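Local structure of putative p22 protein (Leishmania major, 1YQF) at residues V118-L130 against K141-E153. The protein is of unknown function but belongs to the MAM33 family of mitochondrial acidic-matrix-type proteins and is a sequence homologue of human p32. Numbering follows the deposited sequence.
Sequences VLNNIRFYDEAAL and KRNELYTGPLVHE
The Arg123 guanidinium has Thr147 CG2 above one face, 3.6 Å from its plane, and Tyr125 CZ lies over the opposite face, offset toward the rim. Arg142 O and Leu145 CB lie at its edge, as do two waters. In that plane Arg123 NH2 donates to Arg142 O (2.9 Å); Leu145 N approaches the same oxygen from the other side of the carbonyl plane, so two donors, one of them from its own chain segment, grip this oxygen. A bend at chi3 (-64°) turns the Arg123 head toward this carbonyl. The Tyr125 ring stands nearly perpendicular to the Arg142 guanidinium (88°), and the Arg142 methylenes cross it, CG lying 3.5 Å from CE1. Tyr125 OH bonds to Gln107 on the neighbouring strand. Arg142 NH1 donates almost straight to Leu130 O (2.9 Å, 168°) from above the carbonyl plane; NH1 also bonds Asp133 O, and NH2 forms a salt bridge with Glu139. Leu130 CD2 and Leu145 CD1 meet tip to tip.

Strand 116-125 is the last of the six-stranded antiparallel sheet within this chain, and Asn120 and Asn121 form a classic beta bulge opposite Asp109. Segment 141-153 runs antiparallel beside this strand, yet no direct backbone hydrogen bond joins them; waters bridge instead, one accepting from Ile122 N and lying 2.7 Å from Pro149 O, to which it probably donates. Asn121 ND2 donates a hydrogen bond to Thr147 O, lying in its carbonyl plane (3.0 Å); the side chain swings away from its own backbone N to get there. Farther along, Val151 CG2 rests against Asn120 O (3.5 Å), while Trp194 of the second subunit donates to Ile122 O.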
loop_
_atom_site.group_PDB
_atom_site.type_symbol
_atom_site.label_atom_id
_atom_site.label_comp_id
_atom_site.label_asym_id
_atom_site.label_seq_id
_atom_site.Cartn_x
_atom_site.Cartn_y
_atom_site.Cartn_z
ATOM N N VAL A 118 17.859 -1.193 14.385
ATOM C CA VAL A 118 17.212 0.097 14.580
ATOM C C VAL A 118 15.716 -0.120 14.783
ATOM O O VAL A 118 15.060 -0.801 14.003
ATOM C CB VAL A 118 17.451 1.052 13.399
ATOM C CG1 VAL A 118 16.779 2.399 13.651
ATOM C CG2 VAL A 118 18.951 1.252 13.169
ATOM N N LEU A 119 15.197 0.473 15.850
ATOM C CA LEU A 119 13.804 0.335 16.243
ATOM C C LEU A 119 12.969 1.422 15.586
ATOM O O LEU A 119 13.264 2.607 15.725
ATOM C CB LEU A 119 13.720 0.447 17.754
ATOM C CG LEU A 119 12.406 0.176 18.467
ATOM C CD1 LEU A 119 11.847 -1.208 18.140
ATOM C CD2 LEU A 119 12.670 0.333 19.954
ATOM N N ASN A 120 11.923 1.017 14.875
ATOM C CA ASN A 120 11.091 1.954 14.122
ATOM C C ASN A 120 9.643 2.082 14.595
ATOM O O ASN A 120 9.000 3.088 14.317
ATOM C CB ASN A 120 11.122 1.586 12.637
ATOM C CG ASN A 120 12.470 1.869 11.999
ATOM O OD1 ASN A 120 13.053 2.936 12.199
ATOM N ND2 ASN A 120 12.975 0.909 11.239
ATOM N N ASN A 121 9.125 1.077 15.299
ATOM C CA ASN A 121 7.753 1.142 15.803
ATOM C C ASN A 121 7.475 0.088 16.862
ATOM O O ASN A 121 7.987 -1.018 16.783
ATOM C CB ASN A 121 6.746 0.980 14.657
ATOM C CG ASN A 121 5.359 1.482 15.026
ATOM O OD1 ASN A 121 5.085 2.682 14.953
ATOM N ND2 ASN A 121 4.484 0.567 15.444
ATOM N N ILE A 122 6.657 0.450 17.845
ATOM C CA ILE A 122 6.206 -0.462 18.896
ATOM C C ILE A 122 4.713 -0.261 19.103
ATOM O O ILE A 122 4.260 0.859 19.337
ATOM C CB ILE A 122 6.916 -0.176 20.227
ATOM C CG1 ILE A 122 8.434 -0.208 20.058
ATOM C CG2 ILE A 122 6.468 -1.188 21.292
ATOM C CD1 ILE A 122 9.162 0.290 21.268
ATOM N N ARG A 123 3.959 -1.350 19.034
ATOM C CA ARG A 123 2.512 -1.303 19.190
ATOM C C ARG A 123 2.015 -2.585 19.848
ATOM O O ARG A 123 2.730 -3.575 19.881
ATOM C CB ARG A 123 1.872 -1.137 17.817
ATOM C CG ARG A 123 2.069 -2.341 16.915
ATOM C CD ARG A 123 1.553 -2.138 15.530
ATOM N NE ARG A 123 0.106 -1.955 15.543
ATOM C CZ ARG A 123 -0.640 -1.767 14.464
ATOM N NH1 ARG A 123 -0.089 -1.731 13.257
ATOM N NH2 ARG A 123 -1.949 -1.624 14.587
ATOM N N PHE A 124 0.786 -2.568 20.351
ATOM C CA PHE A 124 0.214 -3.721 21.042
ATOM C C PHE A 124 -1.137 -4.128 20.465
ATOM O O PHE A 124 -1.833 -3.312 19.865
ATOM C CB PHE A 124 0.043 -3.413 22.521
ATOM C CG PHE A 124 1.330 -3.199 23.250
ATOM C CD1 PHE A 124 2.100 -4.279 23.654
ATOM C CD2 PHE A 124 1.770 -1.916 23.546
ATOM C CE1 PHE A 124 3.287 -4.082 24.336
ATOM C CE2 PHE A 124 2.953 -1.716 24.224
ATOM C CZ PHE A 124 3.714 -2.800 24.623
ATOM N N TYR A 125 -1.488 -5.399 20.667
ATOM C CA TYR A 125 -2.769 -5.967 20.252
ATOM C C TYR A 125 -3.318 -6.838 21.383
ATOM O O TYR A 125 -2.554 -7.483 22.094
ATOM C CB TYR A 125 -2.612 -6.853 19.016
ATOM C CG TYR A 125 -1.954 -6.221 17.809
ATOM C CD1 TYR A 125 -2.710 -5.562 16.844
ATOM C CD2 TYR A 125 -0.582 -6.324 17.609
ATOM C CE1 TYR A 125 -2.107 -4.999 15.725
ATOM C CE2 TYR A 125 0.025 -5.773 16.490
ATOM C CZ TYR A 125 -0.738 -5.112 15.554
ATOM O OH TYR A 125 -0.121 -4.567 14.448
ATOM N N ASP A 126 -4.641 -6.885 21.528
ATOM C CA ASP A 126 -5.265 -7.689 22.581
ATOM C C ASP A 126 -5.089 -9.188 22.343
ATOM O O ASP A 126 -4.995 -9.954 23.300
ATOM C CB ASP A 126 -6.755 -7.361 22.707
ATOM C CG ASP A 126 -7.005 -5.978 23.277
ATOM O OD1 ASP A 126 -6.202 -5.392 24.039
ATOM O OD2 ASP A 126 -8.066 -5.396 22.973
ATOM N N GLU A 127 -5.038 -9.599 21.076
ATOM C CA GLU A 127 -4.920 -11.017 20.737
ATOM C C GLU A 127 -3.854 -11.308 19.675
ATOM O O GLU A 127 -3.609 -10.507 18.768
ATOM C CB GLU A 127 -6.280 -11.579 20.307
ATOM C CG GLU A 127 -6.871 -10.952 19.057
ATOM C CD GLU A 127 -8.264 -11.472 18.751
ATOM O OE1 GLU A 127 -9.145 -11.360 19.632
ATOM O OE2 GLU A 127 -8.478 -11.999 17.632
ATOM N N ALA A 128 -3.233 -12.477 19.818
ATOM C CA ALA A 128 -2.161 -12.940 18.936
ATOM C C ALA A 128 -2.535 -13.027 17.455
ATOM O O ALA A 128 -1.747 -12.628 16.603
ATOM C CB ALA A 128 -1.649 -14.297 19.419
ATOM N N ALA A 129 -3.711 -13.568 17.149
ATOM C CA ALA A 129 -4.138 -13.734 15.756
ATOM C C ALA A 129 -4.333 -12.383 15.072
ATOM O O ALA A 129 -4.053 -12.230 13.890
ATOM C CB ALA A 129 -5.415 -14.547 15.679
ATOM N N LEU A 130 -4.805 -11.404 15.832
ATOM C CA LEU A 130 -4.980 -10.054 15.319
ATOM C C LEU A 130 -3.642 -9.464 14.867
ATOM O O LEU A 130 -3.575 -8.747 13.871
ATOM C CB LEU A 130 -5.612 -9.170 16.395
ATOM C CG LEU A 130 -5.972 -7.727 16.041
ATOM C CD1 LEU A 130 -6.915 -7.663 14.853
ATOM C CD2 LEU A 130 -6.598 -7.064 17.253
ATOM N N LYS A 141 -7.581 -4.550 9.272
ATOM C CA LYS A 141 -8.090 -4.431 10.638
ATOM C C LYS A 141 -7.036 -3.775 11.524
ATOM O O LYS A 141 -7.346 -2.883 12.306
ATOM C CB LYS A 141 -8.475 -5.798 11.208
ATOM C CG LYS A 141 -9.600 -6.493 10.439
ATOM C CD LYS A 141 -10.065 -7.763 11.143
ATOM C CE LYS A 141 -10.793 -8.703 10.186
ATOM N NZ LYS A 141 -9.846 -9.517 9.359
ATOM N N ARG A 142 -5.790 -4.217 11.383
ATOM C CA ARG A 142 -4.671 -3.637 12.123
ATOM C C ARG A 142 -4.440 -2.171 11.750
ATOM O O ARG A 142 -4.068 -1.365 12.600
ATOM C CB ARG A 142 -3.386 -4.418 11.857
ATOM C CG ARG A 142 -3.297 -5.767 12.535
ATOM C CD ARG A 142 -1.880 -6.326 12.531
ATOM N NE ARG A 142 -1.432 -6.676 11.185
ATOM C CZ ARG A 142 -1.683 -7.833 10.573
ATOM N NH1 ARG A 142 -2.384 -8.789 11.174
ATOM N NH2 ARG A 142 -1.231 -8.039 9.343
ATOM N N ASN A 143 -4.675 -1.833 10.482
ATOM C CA ASN A 143 -4.480 -0.470 9.987
ATOM C C ASN A 143 -5.368 0.556 10.699
ATOM O O ASN A 143 -5.030 1.731 10.747
ATOM C CB ASN A 143 -4.736 -0.405 8.471
ATOM C CG ASN A 143 -3.587 -0.977 7.644
ATOM O OD1 ASN A 143 -2.478 -1.179 8.140
ATOM N ND2 ASN A 143 -3.854 -1.237 6.369
ATOM N N GLU A 144 -6.496 0.105 11.248
ATOM C CA GLU A 144 -7.430 0.977 11.959
ATOM C C GLU A 144 -7.094 1.184 13.433
ATOM O O GLU A 144 -7.597 2.123 14.046
ATOM C CB GLU A 144 -8.844 0.400 11.895
ATOM C CG GLU A 144 -9.458 0.334 10.512
ATOM C CD GLU A 144 -10.916 -0.083 10.571
ATOM O OE1 GLU A 144 -11.195 -1.197 11.067
ATOM O OE2 GLU A 144 -11.784 0.709 10.143
ATOM N N LEU A 145 -6.304 0.287 14.017
ATOM C CA LEU A 145 -5.975 0.366 15.438
ATOM C C LEU A 145 -4.838 1.358 15.694
ATOM O O LEU A 145 -4.150 1.787 14.765
ATOM C CB LEU A 145 -5.583 -1.013 15.974
ATOM C CG LEU A 145 -6.583 -2.163 15.794
ATOM C CD1 LEU A 145 -6.019 -3.446 16.366
ATOM C CD2 LEU A 145 -7.919 -1.861 16.440
ATOM N N TYR A 146 -4.647 1.704 16.967
ATOM C CA TYR A 146 -3.566 2.592 17.392
ATOM C C TYR A 146 -2.212 1.928 17.163
ATOM O O TYR A 146 -1.925 0.889 17.749
ATOM C CB TYR A 146 -3.718 2.935 18.874
ATOM C CG TYR A 146 -2.601 3.774 19.455
ATOM C CD1 TYR A 146 -2.285 5.027 18.928
ATOM C CD2 TYR A 146 -1.873 3.322 20.553
ATOM C CE1 TYR A 146 -1.260 5.804 19.479
ATOM C CE2 TYR A 146 -0.855 4.087 21.105
ATOM C CZ TYR A 146 -0.552 5.324 20.570
ATOM O OH TYR A 146 0.464 6.067 21.131
ATOM N N THR A 147 -1.382 2.545 16.326
ATOM C CA THR A 147 -0.086 1.984 15.958
ATOM C C THR A 147 1.051 2.408 16.885
ATOM O O THR A 147 2.208 2.090 16.623
ATOM C CB THR A 147 0.274 2.366 14.500
ATOM O OG1 THR A 147 0.370 3.794 14.364
ATOM C CG2 THR A 147 -0.836 1.954 13.531
ATOM N N GLY A 148 0.732 3.123 17.960
ATOM C CA GLY A 148 1.740 3.556 18.911
ATOM C C GLY A 148 2.256 4.952 18.608
ATOM O O GLY A 148 1.939 5.512 17.564
ATOM N N PRO A 149 3.071 5.504 19.505
ATOM C CA PRO A 149 3.621 6.854 19.333
ATOM C C PRO A 149 4.776 6.853 18.341
ATOM O O PRO A 149 5.300 5.792 18.025
ATOM C CB PRO A 149 4.141 7.183 20.733
ATOM C CG PRO A 149 4.597 5.865 21.247
ATOM C CD PRO A 149 3.580 4.869 20.732
ATOM N N LEU A 150 5.155 8.026 17.853
ATOM C CA LEU A 150 6.329 8.153 16.994
ATOM C C LEU A 150 7.595 7.901 17.809
ATOM O O LEU A 150 7.845 8.572 18.812
ATOM C CB LEU A 150 6.372 9.534 16.347
ATOM C CG LEU A 150 5.161 9.877 15.476
ATOM C CD1 LEU A 150 5.282 11.293 14.925
ATOM C CD2 LEU A 150 5.007 8.866 14.344
ATOM N N VAL A 151 8.376 6.916 17.369
ATOM C CA VAL A 151 9.568 6.466 18.093
ATOM C C VAL A 151 10.644 7.554 18.198
ATOM O O VAL A 151 11.379 7.597 19.185
ATOM C CB VAL A 151 10.145 5.182 17.444
ATOM C CG1 VAL A 151 11.523 4.866 17.966
ATOM C CG2 VAL A 151 9.223 4.003 17.715
ATOM N N HIS A 152 10.727 8.424 17.191
ATOM C CA HIS A 152 11.678 9.542 17.199
ATOM C C HIS A 152 11.428 10.514 18.357
ATOM O O HIS A 152 12.361 11.143 18.862
ATOM C CB HIS A 152 11.624 10.311 15.871
ATOM C CG HIS A 152 12.214 11.687 15.947
ATOM N ND1 HIS A 152 13.565 11.908 16.100
ATOM C CD2 HIS A 152 11.633 12.910 15.913
ATOM C CE1 HIS A 152 13.794 13.208 16.148
ATOM N NE2 HIS A 152 12.638 13.840 16.038
ATOM N N GLU A 153 10.167 10.634 18.763
ATOM C CA GLU A 153 9.771 11.554 19.829
ATOM C C GLU A 153 9.854 10.964 21.242
ATOM O O GLU A 153 9.573 11.662 22.211
ATOM C CB GLU A 153 8.355 12.073 19.557
ATOM C CG GLU A 153 8.308 13.114 18.449
ATOM C CD GLU A 153 6.915 13.338 17.896
ATOM O OE1 GLU A 153 5.929 13.088 18.628
ATOM O OE2 GLU A 153 6.812 13.773 16.724
HETATM O O HOH W 1 7.220 4.979 15.256
HETATM O O HOH W 2 2.836 4.765 15.170
HETATM O O HOH W 3 5.373 3.096 17.759
HETATM O O HOH W 4 -2.182 -1.794 17.728
HETATM O O HOH W 5 -0.972 -1.692 10.313
HETATM O O HOH W 6 -0.389 -0.027 20.393
#